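Local coordinates for kelch-like protein 7 (Homo sapiens, PDB 3II7), which serves, as a whole protein, as substrate-specific adapter of a CUL3-RBX1 E3 ubiquitin ligase, and is represented here by its kelch-repeat domain, at residues Cys185-Ala190 with Asn217-Asp222; Pro88-Asp93 with Leu119-Asp124; Gly263-Tyr268 with Ser279-Phe284. One frame throughout, in Å; residues are numbered along the deposited sequence.

Overall arrangement
All three contacts belong to a six-bladed kelch propeller, two between neighbouring blades and one within Kelch 6, and all are partly buried. Contacts 1 and 2 join equivalent elements of different blades. In each, a loop leaving one blade meets the third strand of the next blade, and a buried glutamate of that strand binds the loop. The chemistry is therefore polar and charged. Contact 3 has more exposed residues, and main-chain bonds and the apolar branches of I265, V281 and A283 do the work. Contacts 2 and 3 lie on opposite sides of the chain's centre, with their own centres about 33 Å apart. Contacts 1 and 3 approach to about 5 Å between nearest atoms, without touching.

Contact 1. Residues Cys185-Ala190 with Asn217-Asp222; sequences CPMIEA and NVEYYD
I188 and E189 face E219: the loop segment and strand 218-222 run almost opposite ways, 173° apart, and the CA atoms of I188 and E219 are 7.6 Å from each other. Side chains span that distance. E219 does most of this. Its CG sits between the backbone N and the carbonyl carbon (chi1 60°), and the rest of the chain is extended, which lifts the carboxylate to the loop backbone. There it accepts two successive amides. I188 N donates to E219 OE1 at 2.7 Å, and E189 N donates to E219 OE2 at 3.0 Å. Both bonds use syn lone pairs, and together they resist rotation of the carboxylate. M187 CB lies 3.5 Å from E219 OE1, its side chain crossing that of E219 at about a right angle. N217 ND2 donates to E189 OE2 at 2.9 Å. E189 OE2 lies near the amide plane of N217, while ND2 approaches from above the carboxylate plane. R191 links E219 and N217, with a salt bridge to E219 and a hydrogen bond to N217 OD1. With an alanine at E219, both loop amides would probably be left without their acceptor, and R191 without this carboxylate. C185 CB lies at the edge of the Y221 ring. This is a contact between neighbouring blades of a kelch beta-propeller, from the loop of Kelch 4 to the third strand of the Kelch 5 blade.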
ATOM      1  N   CYS A 185      -2.879  -7.163 -18.590  1.00  3.81           N
ATOM      2  CA  CYS A 185      -1.578  -6.883 -19.164  1.00  4.37           C
ATOM      3  C   CYS A 185      -0.548  -6.750 -18.042  1.00  3.68           C
ATOM      4  O   CYS A 185      -0.808  -6.081 -17.034  1.00  3.22           O
ATOM      5  CB  CYS A 185      -1.650  -5.583 -19.945  1.00  5.65           C
ATOM      6  SG  CYS A 185      -0.125  -5.170 -20.830  1.00  7.37           S
ATOM      7  N   PRO A 186       0.618  -7.408 -18.190  1.00  3.74           N
ATOM      8  CA  PRO A 186       1.649  -7.269 -17.174  1.00  3.05           C
ATOM      9  C   PRO A 186       2.347  -5.890 -17.223  1.00  4.33           C
ATOM     10  O   PRO A 186       2.379  -5.228 -18.275  1.00  4.35           O
ATOM     11  CB  PRO A 186       2.637  -8.373 -17.524  1.00  5.99           C
ATOM     12  CG  PRO A 186       2.490  -8.527 -18.983  1.00  6.59           C
ATOM     13  CD  PRO A 186       1.034  -8.326 -19.263  1.00  4.80           C
ATOM     14  N   MET A 187       2.882  -5.484 -16.086  1.00  3.69           N
ATOM     15  CA  MET A 187       3.669  -4.247 -15.999  1.00  3.25           C
ATOM     16  C   MET A 187       4.879  -4.354 -16.920  1.00  4.45           C
ATOM     17  O   MET A 187       5.329  -5.482 -17.267  1.00  4.52           O
ATOM     18  CB  MET A 187       4.143  -3.980 -14.555  1.00  6.24           C
ATOM     19  CG  MET A 187       3.041  -3.606 -13.615  1.00  4.38           C
ATOM     20  SD  MET A 187       3.664  -3.195 -11.987  1.00  6.68           S
ATOM     21  CE  MET A 187       4.404  -4.770 -11.465  1.00  9.00           C
ATOM     22  N   ILE A 188       5.393  -3.197 -17.329  1.00  5.33           N
ATOM     23  CA  ILE A 188       6.639  -3.143 -18.100  1.00  3.28           C
ATOM     24  C   ILE A 188       7.820  -3.632 -17.244  1.00  2.39           C
ATOM     25  O   ILE A 188       8.687  -4.376 -17.720  1.00  4.81           O
ATOM     26  CB  ILE A 188       6.887  -1.736 -18.617  1.00  2.00           C
ATOM     27  CG1 ILE A 188       5.747  -1.376 -19.586  1.00  5.17           C
ATOM     28  CG2 ILE A 188       8.273  -1.622 -19.257  1.00  4.41           C
ATOM     29  CD1 ILE A 188       5.686   0.116 -19.927  1.00  5.66           C
ATOM     30  N   GLU A 189       7.817  -3.227 -15.960  1.00  4.53           N
ATOM     31  CA  GLU A 189       8.860  -3.583 -15.016  1.00  4.05           C
ATOM     32  C   GLU A 189       8.319  -4.592 -14.015  1.00  5.67           C
ATOM     33  O   GLU A 189       7.200  -4.429 -13.522  1.00  6.29           O
ATOM     34  CB  GLU A 189       9.302  -2.345 -14.249  1.00  5.12           C
ATOM     35  CG  GLU A 189      10.105  -1.372 -15.034  1.00 10.27           C
ATOM     36  CD  GLU A 189      11.594  -1.762 -15.218  1.00 12.71           C
ATOM     37  OE1 GLU A 189      12.031  -2.791 -14.697  1.00 16.17           O
ATOM     38  OE2 GLU A 189      12.304  -1.002 -15.885  1.00 14.30           O
ATOM     39  N   ALA A 190       9.122  -5.612 -13.668  1.00  4.55           N
ATOM     40  CA  ALA A 190       8.821  -6.397 -12.477  1.00  4.42           C
ATOM     41  C   ALA A 190       9.057  -5.467 -11.270  1.00  3.20           C
ATOM     42  O   ALA A 190      10.016  -4.699 -11.270  1.00  3.88           O
ATOM     43  CB  ALA A 190       9.710  -7.631 -12.401  1.00  4.29           C
ATOM     44  N   ASN A 217      11.902   4.305 -11.838  1.00  5.21           N
ATOM     45  CA  ASN A 217      10.924   4.521 -12.885  1.00  6.40           C
ATOM     46  C   ASN A 217       9.483   4.281 -12.439  1.00  4.23           C
ATOM     47  O   ASN A 217       9.184   3.733 -11.336  1.00  3.40           O
ATOM     48  CB  ASN A 217      11.313   3.823 -14.202  1.00  6.30           C
ATOM     49  CG  ASN A 217      11.313   2.308 -14.125  1.00  4.35           C
ATOM     50  OD1 ASN A 217      10.564   1.697 -13.390  1.00  5.52           O
ATOM     51  ND2 ASN A 217      12.153   1.696 -14.968  1.00  8.14           N
ATOM     52  N   VAL A 218       8.585   4.740 -13.280  1.00  2.45           N
ATOM     53  CA  VAL A 218       7.189   4.895 -12.955  1.00  3.77           C
ATOM     54  C   VAL A 218       6.377   4.560 -14.178  1.00  5.27           C
ATOM     55  O   VAL A 218       6.701   4.980 -15.282  1.00  4.81           O
ATOM     56  CB  VAL A 218       6.875   6.352 -12.497  1.00  2.41           C
ATOM     57  CG1 VAL A 218       5.352   6.538 -12.163  1.00  2.99           C
ATOM     58  CG2 VAL A 218       7.764   6.744 -11.288  1.00  4.17           C
ATOM     59  N   GLU A 219       5.319   3.805 -13.992  1.00  2.58           N
ATOM     60  CA  GLU A 219       4.451   3.461 -15.104  1.00  2.68           C
ATOM     61  C   GLU A 219       3.015   3.495 -14.654  1.00  2.12           C
ATOM     62  O   GLU A 219       2.729   3.445 -13.450  1.00  4.29           O
ATOM     63  CB  GLU A 219       4.809   2.082 -15.677  1.00  4.86           C
ATOM     64  CG  GLU A 219       4.705   0.897 -14.680  1.00  4.01           C
ATOM     65  CD  GLU A 219       5.154  -0.394 -15.308  1.00  6.28           C
ATOM     66  OE1 GLU A 219       4.455  -0.870 -16.234  1.00  5.68           O
ATOM     67  OE2 GLU A 219       6.229  -0.932 -14.922  1.00  7.27           O
ATOM     68  N   TYR A 220       2.088   3.556 -15.599  1.00  3.63           N
ATOM     69  CA  TYR A 220       0.673   3.468 -15.233  1.00  3.93           C
ATOM     70  C   TYR A 220      -0.073   2.465 -16.089  1.00  3.08           C
ATOM     71  O   TYR A 220       0.307   2.183 -17.234  1.00  5.00           O
ATOM     72  CB  TYR A 220      -0.046   4.816 -15.295  1.00  5.10           C
ATOM     73  CG  TYR A 220      -0.274   5.346 -16.675  1.00  2.80           C
ATOM     74  CD1 TYR A 220      -1.403   5.009 -17.389  1.00  4.81           C
ATOM     75  CD2 TYR A 220       0.629   6.197 -17.254  1.00  8.86           C
ATOM     76  CE1 TYR A 220      -1.613   5.497 -18.660  1.00  9.96           C
ATOM     77  CE2 TYR A 220       0.431   6.685 -18.532  1.00  9.25           C
ATOM     78  CZ  TYR A 220      -0.694   6.344 -19.216  1.00  7.63           C
ATOM     79  OH  TYR A 220      -0.895   6.853 -20.477  1.00 11.78           O
ATOM     80  N   TYR A 221      -1.139   1.945 -15.498  1.00  3.97           N
ATOM     81  CA  TYR A 221      -2.050   1.034 -16.157  1.00  2.06           C
ATOM     82  C   TYR A 221      -3.231   1.821 -16.668  1.00  2.96           C
ATOM     83  O   TYR A 221      -3.951   2.451 -15.888  1.00  3.77           O
ATOM     84  CB  TYR A 221      -2.536  -0.023 -15.184  1.00  4.21           C
ATOM     85  CG  TYR A 221      -3.474  -1.036 -15.823  1.00  5.58           C
ATOM     86  CD1 TYR A 221      -3.027  -1.871 -16.838  1.00  6.61           C
ATOM     87  CD2 TYR A 221      -4.804  -1.130 -15.409  1.00  3.58           C
ATOM     88  CE1 TYR A 221      -3.864  -2.775 -17.430  1.00  5.12           C
ATOM     89  CE2 TYR A 221      -5.673  -2.050 -15.991  1.00  3.23           C
ATOM     90  CZ  TYR A 221      -5.215  -2.852 -17.008  1.00  3.44           C
ATOM     91  OH  TYR A 221      -6.073  -3.758 -17.576  1.00  4.94           O
ATOM     92  N   ASP A 222      -3.415   1.786 -17.984  1.00  4.16           N
ATOM     93  CA  ASP A 222      -4.569   2.384 -18.637  1.00  4.01           C
ATOM     94  C   ASP A 222      -5.701   1.387 -18.556  1.00  4.15           C
ATOM     95  O   ASP A 222      -5.701   0.346 -19.239  1.00  5.18           O
ATOM     96  CB  ASP A 222      -4.219   2.721 -20.088  1.00  4.22           C
ATOM     97  CG  ASP A 222      -5.271   3.585 -20.747  1.00  7.59           C
ATOM     98  OD1 ASP A 222      -6.452   3.226 -20.684  1.00  4.00           O
ATOM     99  OD2 ASP A 222      -4.897   4.636 -21.312  1.00 11.56           O
TER

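Contact 2. Residues Pro88-Asp93 with Leu119-Asp124; sequences PPTPRD and LFECYD
E121, R92 and L119 carry this contact. E121 rises from strand 120-124 with an extended side chain and puts its carboxylate under the turn at P89 and T90. E121 OE1 takes the amide of T90 N at 3.2 Å on its syn lone pair. E121 OE2 takes the hydroxyl of T90 OG1 at 3.1 Å, also on the syn side but 31° out of the carboxylate plane. The P89 ring comes from the opposite direction, its CD 3.4 Å from E121 OE1. R92 NH1 makes a salt bridge to E121 OE1 at 2.9 Å, but as a hydrogen bond it is weak, bent to 125°. The guanidinium and carboxylate planes stand 86° apart. The same NH1 bonds more squarely to T90 O, lying in both the guanidinium and the carbonyl plane. R92 NE bonds G108 O, and NH2 bonds T106 OG1. L119 CD2 sits 3.7 Å above the centre of the guanidinium face, and also packs closely on T90 CB. The R92 group is thus fixed in its rotation by bonds at its nitrogens and by a methyl over one face. The buried carboxylate is met by one charge and two neutral donors, which would probably favour its ionised form.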
ATOM      1  N   PRO A  88      -6.902 -10.983  10.266  1.00 18.12           N
ATOM      2  CA  PRO A  88      -7.238 -11.945   9.278  1.00 17.00           C
ATOM      3  C   PRO A  88      -7.143 -13.343   9.867  1.00 12.46           C
ATOM      4  O   PRO A  88      -6.262 -13.596  10.699  1.00 10.97           O
ATOM      5  CB  PRO A  88      -6.194 -11.704   8.162  1.00 13.95           C
ATOM      6  CG  PRO A  88      -4.992 -11.232   8.865  1.00 20.49           C
ATOM      7  CD  PRO A  88      -5.525 -10.475  10.111  1.00 21.02           C
ATOM      8  N   PRO A  89      -8.048 -14.233   9.452  1.00 12.26           N
ATOM      9  CA  PRO A  89      -8.038 -15.618   9.876  1.00 13.41           C
ATOM     10  C   PRO A  89      -6.672 -16.277   9.713  1.00 10.90           C
ATOM     11  O   PRO A  89      -6.317 -17.120  10.524  1.00 11.68           O
ATOM     12  CB  PRO A  89      -9.077 -16.270   8.965  1.00 19.16           C
ATOM     13  CG  PRO A  89     -10.036 -15.184   8.644  1.00 20.41           C
ATOM     14  CD  PRO A  89      -9.241 -13.920   8.628  1.00 14.44           C
ATOM     15  N   THR A  90      -5.921 -15.891   8.676  1.00  8.99           N
ATOM     16  CA  THR A  90      -4.581 -16.430   8.436  1.00  8.68           C
ATOM     17  C   THR A  90      -3.560 -15.318   8.648  1.00  6.83           C
ATOM     18  O   THR A  90      -3.381 -14.464   7.785  1.00  8.23           O
ATOM     19  CB  THR A  90      -4.428 -16.996   7.034  1.00 11.74           C
ATOM     20  OG1 THR A  90      -5.379 -18.046   6.832  1.00 10.93           O
ATOM     21  CG2 THR A  90      -3.025 -17.556   6.834  1.00  5.88           C
ATOM     22  N   PRO A  91      -2.902 -15.312   9.815  1.00  8.16           N
ATOM     23  CA  PRO A  91      -1.873 -14.289  10.032  1.00  9.03           C
ATOM     24  C   PRO A  91      -0.738 -14.486   9.054  1.00 11.96           C
ATOM     25  O   PRO A  91      -0.356 -15.628   8.757  1.00  7.26           O
ATOM     26  CB  PRO A  91      -1.410 -14.536  11.468  1.00 10.81           C
ATOM     27  CG  PRO A  91      -2.521 -15.307  12.119  1.00 14.26           C
ATOM     28  CD  PRO A  91      -3.123 -16.135  11.019  1.00 14.31           C
ATOM     29  N   ARG A  92      -0.250 -13.381   8.507  1.00  9.95           N
ATOM     30  CA  ARG A  92       0.792 -13.418   7.488  1.00  9.53           C
ATOM     31  C   ARG A  92       1.434 -12.044   7.323  1.00  6.92           C
ATOM     32  O   ARG A  92       0.830 -10.999   7.664  1.00  5.56           O
ATOM     33  CB  ARG A  92       0.244 -13.905   6.158  1.00 13.55           C
ATOM     34  CG  ARG A  92      -0.929 -13.162   5.668  1.00 13.33           C
ATOM     35  CD  ARG A  92      -1.774 -14.090   4.864  1.00 13.79           C
ATOM     36  NE  ARG A  92      -2.639 -13.392   3.957  1.00 14.95           N
ATOM     37  CZ  ARG A  92      -3.885 -13.036   4.196  1.00 12.20           C
ATOM     38  NH1 ARG A  92      -4.450 -13.270   5.360  1.00 14.53           N
ATOM     39  NH2 ARG A  92      -4.577 -12.432   3.230  1.00 18.52           N
ATOM     40  N   ASP A  93       2.664 -12.072   6.811  1.00  7.75           N
ATOM     41  CA  ASP A  93       3.475 -10.885   6.591  1.00  7.93           C
ATOM     42  C   ASP A  93       3.459 -10.519   5.102  1.00  4.14           C
ATOM     43  O   ASP A  93       3.301 -11.382   4.256  1.00  5.41           O
ATOM     44  CB  ASP A  93       4.938 -11.174   6.979  1.00  6.68           C
ATOM     45  CG  ASP A  93       5.166 -11.233   8.505  1.00  9.64           C
ATOM     46  OD1 ASP A  93       4.209 -11.160   9.274  1.00  9.54           O
ATOM     47  OD2 ASP A  93       6.343 -11.343   8.923  1.00 17.64           O
ATOM     48  N   LEU A 119      -3.854 -16.455  -1.049  1.00  5.95           N
ATOM     49  CA  LEU A 119      -4.984 -16.263  -0.161  1.00  4.79           C
ATOM     50  C   LEU A 119      -5.607 -14.889  -0.270  1.00  6.02           C
ATOM     51  O   LEU A 119      -4.908 -13.878  -0.384  1.00  7.62           O
ATOM     52  CB  LEU A 119      -4.530 -16.494   1.289  1.00  6.15           C
ATOM     53  CG  LEU A 119      -5.558 -16.444   2.400  1.00 16.13           C
ATOM     54  CD1 LEU A 119      -6.676 -17.483   2.224  1.00 13.23           C
ATOM     55  CD2 LEU A 119      -4.817 -16.679   3.713  1.00 17.32           C
ATOM     56  N   PHE A 120      -6.930 -14.865  -0.233  1.00  6.31           N
ATOM     57  CA  PHE A 120      -7.707 -13.636  -0.349  1.00  6.06           C
ATOM     58  C   PHE A 120      -8.838 -13.736   0.675  1.00  7.19           C
ATOM     59  O   PHE A 120      -9.670 -14.611   0.571  1.00  7.50           O
ATOM     60  CB  PHE A 120      -8.239 -13.547  -1.801  1.00  4.20           C
ATOM     61  CG  PHE A 120      -8.806 -12.211  -2.200  1.00  3.79           C
ATOM     62  CD1 PHE A 120      -8.149 -11.035  -1.920  1.00  7.23           C
ATOM     63  CD2 PHE A 120     -10.007 -12.131  -2.943  1.00  5.37           C
ATOM     64  CE1 PHE A 120      -8.667  -9.829  -2.342  1.00  4.73           C
ATOM     65  CE2 PHE A 120     -10.514 -10.904  -3.349  1.00  5.16           C
ATOM     66  CZ  PHE A 120      -9.830  -9.758  -3.050  1.00  5.63           C
ATOM     67  N   GLU A 121      -8.826 -12.857   1.677  1.00  7.84           N
ATOM     68  CA  GLU A 121      -9.791 -12.893   2.807  1.00  9.65           C
ATOM     69  C   GLU A 121     -10.353 -11.496   2.990  1.00 10.30           C
ATOM     70  O   GLU A 121      -9.591 -10.532   2.920  1.00  9.68           O
ATOM     71  CB  GLU A 121      -9.083 -13.343   4.123  1.00 11.43           C
ATOM     72  CG  GLU A 121      -8.348 -14.697   4.041  1.00 16.44           C
ATOM     73  CD  GLU A 121      -7.685 -15.167   5.352  1.00 18.66           C
ATOM     74  OE1 GLU A 121      -7.044 -14.361   6.074  1.00  8.03           O
ATOM     75  OE2 GLU A 121      -7.755 -16.381   5.631  1.00 25.70           O
ATOM     76  N   CYS A 122     -11.663 -11.355   3.233  1.00  6.32           N
ATOM     77  CA  CYS A 122     -12.190 -10.034   3.462  1.00  9.25           C
ATOM     78  C   CYS A 122     -13.014  -9.935   4.723  1.00  7.79           C
ATOM     79  O   CYS A 122     -13.607 -10.914   5.178  1.00  7.80           O
ATOM     80  CB  CYS A 122     -12.919  -9.506   2.244  1.00 16.22           C
ATOM     81  SG  CYS A 122     -14.633  -9.821   2.086  1.00 20.94           S
ATOM     82  N   TYR A 123     -13.004  -8.726   5.286  1.00  7.41           N
ATOM     83  CA  TYR A 123     -13.669  -8.399   6.520  1.00  5.55           C
ATOM     84  C   TYR A 123     -14.833  -7.500   6.185  1.00  6.59           C
ATOM     85  O   TYR A 123     -14.644  -6.435   5.568  1.00  9.42           O
ATOM     86  CB  TYR A 123     -12.710  -7.667   7.453  1.00  6.21           C
ATOM     87  CG  TYR A 123     -13.272  -7.260   8.821  1.00  7.30           C
ATOM     88  CD1 TYR A 123     -13.542  -8.212   9.803  1.00  7.36           C
ATOM     89  CD2 TYR A 123     -13.494  -5.917   9.138  1.00 10.95           C
ATOM     90  CE1 TYR A 123     -14.039  -7.847  11.050  1.00 13.24           C
ATOM     91  CE2 TYR A 123     -13.982  -5.538  10.392  1.00  9.04           C
ATOM     92  CZ  TYR A 123     -14.257  -6.506  11.336  1.00 12.08           C
ATOM     93  OH  TYR A 123     -14.727  -6.137  12.565  1.00 11.14           O
ATOM     94  N   ASP A 124     -16.037  -7.917   6.579  1.00  7.99           N
ATOM     95  CA  ASP A 124     -17.237  -7.125   6.352  1.00  7.86           C
ATOM     96  C   ASP A 124     -17.383  -6.174   7.533  1.00  8.81           C
ATOM     97  O   ASP A 124     -17.623  -6.608   8.650  1.00 10.39           O
ATOM     98  CB  ASP A 124     -18.463  -8.018   6.215  1.00  9.33           C
ATOM     99  CG  ASP A 124     -19.708  -7.239   5.837  1.00 19.40           C
ATOM    100  OD1 ASP A 124     -19.992  -6.225   6.491  1.00 20.36           O
ATOM    101  OD2 ASP A 124     -20.393  -7.639   4.891  1.00 22.30           O
TER

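Contact 3. Residues Gly263-Tyr268 with Ser279-Phe284; sequences GHILEY and SKVRAF. With EDO (1,2-ethanediol), chain Y.
H264 and R282 sit opposite each other as an antiparallel non-hydrogen-bonded pair, their CA atoms 4.1 Å apart and their side chains diverging. The two side chains cross at a slant, with the imidazole and guanidinium planes 62° apart. They meet through R282 CG, 3.9 Å from H264 NE2, and not through the charged group. The H264 CG atom is anti to the carbonyl carbon (chi1 -73°), which swings the ring back along the second segment. There H264 CD2 lies 3.3 Å from S279 O, with V281 O also close, so the ring lies obliquely beside main-chain carbonyls. I265 and V281 meet on the buried side. Their branches cross at an angle, and I265 CD1 touches V281 CG1 at 3.8 Å. I265 CG2 turns to R282 O and A283 CA, with the A283 methyl a little farther off.

Two main-chain bonds flank the pair. I265 N donates to V281 O at 3.0 Å, nearly in line with the carbonyl bond. A283 N donates to G263 O at 3.0 Å, but from well above the carbonyl plane. A water donates to both G263 O and A283 O, tying the two residues together a second time. The R282 amide, which points away from the pair, donates to O1 of an ethanediol that is probably from the crystallisation liquor.

The second segment turns a corner at residues 279 to 281, after the outer strand 274-278, and leads on to strand 290-295. I265 reaches L253 of strand 249-254, N278 of strand 274-278 and F29 of strand 26-30. V281 packs on Y34, and R282 O has a weak hydrogen bond from W36. This corner of Kelch 6 therefore lies against the sheet that joins the first strands of the chain to strand 290-295 and closes the propeller.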
ATOM      1  N   GLY A 263      15.120  11.581   1.787  1.00  3.69           N
ATOM      2  CA  GLY A 263      15.318  12.664   2.726  1.00  4.14           C
ATOM      3  C   GLY A 263      14.240  13.736   2.704  1.00  4.72           C
ATOM      4  O   GLY A 263      13.908  14.310   3.750  1.00  7.72           O
ATOM      5  N   HIS A 264      13.755  14.060   1.500  1.00  6.05           N
ATOM      6  CA  HIS A 264      12.705  15.067   1.292  1.00  2.68           C
ATOM      7  C   HIS A 264      11.641  14.491   0.404  1.00  4.44           C
ATOM      8  O   HIS A 264      11.924  13.648  -0.429  1.00  4.50           O
ATOM      9  CB  HIS A 264      13.278  16.333   0.677  1.00  5.45           C
ATOM     10  CG  HIS A 264      14.095  17.125   1.633  1.00  5.06           C
ATOM     11  ND1 HIS A 264      15.415  16.820   1.895  1.00  6.80           N
ATOM     12  CD2 HIS A 264      13.768  18.152   2.460  1.00  9.43           C
ATOM     13  CE1 HIS A 264      15.879  17.657   2.816  1.00  8.20           C
ATOM     14  NE2 HIS A 264      14.895  18.468   3.182  1.00  6.84           N
ATOM     15  N   ILE A 265      10.401  14.933   0.582  1.00  4.87           N
ATOM     16  CA  ILE A 265       9.299  14.326  -0.137  1.00  4.36           C
ATOM     17  C   ILE A 265       9.396  14.586  -1.633  1.00  3.44           C
ATOM     18  O   ILE A 265       9.980  15.587  -2.078  1.00  4.43           O
ATOM     19  CB  ILE A 265       7.883  14.759   0.414  1.00  6.49           C
ATOM     20  CG1 ILE A 265       7.573  16.206   0.085  1.00  5.15           C
ATOM     21  CG2 ILE A 265       7.780  14.531   1.950  1.00  3.39           C
ATOM     22  CD1 ILE A 265       6.112  16.582   0.287  1.00  3.16           C
ATOM     23  N   LEU A 266       8.790  13.689  -2.399  1.00  3.34           N
ATOM     24  CA  LEU A 266       8.673  13.833  -3.835  1.00  3.19           C
ATOM     25  C   LEU A 266       7.191  14.038  -4.193  1.00  5.91           C
ATOM     26  O   LEU A 266       6.297  13.453  -3.569  1.00  5.61           O
ATOM     27  CB  LEU A 266       9.154  12.562  -4.559  1.00  5.70           C
ATOM     28  CG  LEU A 266      10.539  12.029  -4.211  1.00  5.52           C
ATOM     29  CD1 LEU A 266      10.854  10.781  -5.007  1.00  6.49           C
ATOM     30  CD2 LEU A 266      11.661  13.104  -4.397  1.00  5.24           C
ATOM     31  N   GLU A 267       6.936  14.872  -5.191  1.00  4.17           N
ATOM     32  CA  GLU A 267       5.570  15.159  -5.619  1.00  3.19           C
ATOM     33  C   GLU A 267       5.495  14.997  -7.121  1.00  2.19           C
ATOM     34  O   GLU A 267       6.330  15.526  -7.846  1.00  4.48           O
ATOM     35  CB  GLU A 267       5.180  16.571  -5.239  1.00  5.10           C
ATOM     36  CG  GLU A 267       5.320  16.876  -3.785  1.00  6.63           C
ATOM     37  CD  GLU A 267       5.010  18.322  -3.476  1.00  9.54           C
ATOM     38  OE1 GLU A 267       3.850  18.735  -3.656  1.00 11.02           O
ATOM     39  OE2 GLU A 267       5.906  19.025  -3.011  1.00 11.40           O
ATOM     40  N   TYR A 268       4.489  14.252  -7.577  1.00  4.28           N
ATOM     41  CA  TYR A 268       4.270  14.006  -9.015  1.00  3.14           C
ATOM     42  C   TYR A 268       2.938  14.596  -9.449  1.00  2.24           C
ATOM     43  O   TYR A 268       1.889  14.227  -8.898  1.00  2.71           O
ATOM     44  CB  TYR A 268       4.288  12.515  -9.311  1.00  2.00           C
ATOM     45  CG  TYR A 268       4.078  12.151 -10.784  1.00  3.59           C
ATOM     46  CD1 TYR A 268       4.969  12.560 -11.760  1.00  3.58           C
ATOM     47  CD2 TYR A 268       2.966  11.405 -11.186  1.00  6.08           C
ATOM     48  CE1 TYR A 268       4.769  12.231 -13.092  1.00  3.71           C
ATOM     49  CE2 TYR A 268       2.764  11.058 -12.480  1.00  5.05           C
ATOM     50  CZ  TYR A 268       3.663  11.481 -13.455  1.00  4.15           C
ATOM     51  OH  TYR A 268       3.398  11.157 -14.766  1.00  5.60           O
ATOM     52  N   SER A 279      12.332  20.555  -1.385  1.00  8.57           N
ATOM     53  CA  SER A 279      13.462  20.795  -0.469  1.00  8.98           C
ATOM     54  C   SER A 279      13.061  21.357   0.907  1.00 10.29           C
ATOM     55  O   SER A 279      13.882  21.376   1.821  1.00  8.95           O
ATOM     56  CB  SER A 279      14.487  21.718  -1.140  1.00  9.57           C
ATOM     57  OG  SER A 279      13.961  23.025  -1.292  1.00 12.54           O
ATOM     58  N   LYS A 280      11.811  21.811   1.043  1.00  6.90           N
ATOM     59  CA  LYS A 280      11.317  22.398   2.303  1.00  7.18           C
ATOM     60  C   LYS A 280      10.573  21.420   3.181  1.00  5.84           C
ATOM     61  O   LYS A 280      10.213  21.751   4.304  1.00  7.25           O
ATOM     62  CB  LYS A 280      10.388  23.586   2.006  1.00  9.57           C
ATOM     63  CG  LYS A 280      10.976  24.671   1.098  1.00 14.26           C
ATOM     64  CD  LYS A 280      12.223  25.268   1.676  1.00 21.70           C
ATOM     65  CE  LYS A 280      12.713  26.455   0.844  1.00 24.24           C
ATOM     66  NZ  LYS A 280      14.102  26.815   1.226  1.00 33.54           N
ATOM     67  N   VAL A 281      10.326  20.213   2.679  1.00  4.54           N
ATOM     68  CA  VAL A 281       9.529  19.237   3.405  1.00  6.18           C
ATOM     69  C   VAL A 281      10.300  17.903   3.515  1.00  4.35           C
ATOM     70  O   VAL A 281      10.469  17.178   2.533  1.00  4.29           O
ATOM     71  CB  VAL A 281       8.185  18.992   2.724  1.00  4.99           C
ATOM     72  CG1 VAL A 281       7.334  18.056   3.572  1.00  7.64           C
ATOM     73  CG2 VAL A 281       7.427  20.304   2.494  1.00  6.55           C
ATOM     74  N   ARG A 282      10.709  17.586   4.737  1.00  4.41           N
ATOM     75  CA  ARG A 282      11.403  16.334   5.000  1.00  6.44           C
ATOM     76  C   ARG A 282      10.471  15.146   4.876  1.00  5.79           C
ATOM     77  O   ARG A 282       9.292  15.215   5.236  1.00  7.05           O
ATOM     78  CB  ARG A 282      12.047  16.345   6.396  1.00 11.99           C
ATOM     79  CG  ARG A 282      13.316  17.189   6.480  1.00 17.42           C
ATOM     80  CD  ARG A 282      14.432  16.388   7.130  1.00 30.01           C
ATOM     81  NE  ARG A 282      15.491  17.238   7.688  1.00 38.00           N
ATOM     82  CZ  ARG A 282      16.364  16.856   8.625  1.00 32.35           C
ATOM     83  NH1 ARG A 282      16.330  15.627   9.144  1.00 25.88           N
ATOM     84  NH2 ARG A 282      17.279  17.719   9.059  1.00 47.81           N
ATOM     85  N   ALA A 283      11.032  14.056   4.385  1.00  4.11           N
ATOM     86  CA  ALA A 283      10.343  12.778   4.296  1.00  4.49           C
ATOM     87  C   ALA A 283      10.289  12.143   5.679  1.00  5.16           C
ATOM     88  O   ALA A 283      11.093  12.489   6.601  1.00  5.79           O
ATOM     89  CB  ALA A 283      11.041  11.861   3.276  1.00  6.04           C
ATOM     90  N   PHE A 284       9.347  11.216   5.836  1.00  7.02           N
ATOM     91  CA  PHE A 284       9.116  10.516   7.081  1.00  6.40           C
ATOM     92  C   PHE A 284      10.332   9.604   7.331  1.00  4.26           C
ATOM     93  O   PHE A 284      10.804   8.928   6.410  1.00  8.84           O
ATOM     94  CB  PHE A 284       7.831   9.682   6.985  1.00  7.39           C
ATOM     95  CG  PHE A 284       7.247   9.335   8.309  1.00  4.92           C
ATOM     96  CD1 PHE A 284       6.795  10.334   9.128  1.00 12.19           C
ATOM     97  CD2 PHE A 284       7.114   8.022   8.718  1.00  8.71           C
ATOM     98  CE1 PHE A 284       6.263  10.056  10.351  1.00 14.49           C
ATOM     99  CE2 PHE A 284       6.561   7.738   9.951  1.00 10.28           C
ATOM    100  CZ  PHE A 284       6.135   8.759  10.761  1.00  9.43           C
TER
HETATM  101  C1  EDO Y 975       9.674  19.226   7.937  1.00 33.37           C
HETATM  102  O1  EDO Y 975       8.761  18.930   6.892  1.00 23.09           O
HETATM  103  C2  EDO Y 975       9.414  18.252   9.066  1.00 32.83           C
HETATM  104  O2  EDO Y 975      10.121  18.660  10.235  1.00 47.38           O
HETATM  105  O   HOH W   1      13.798  12.549   6.532  1.00 32.19           O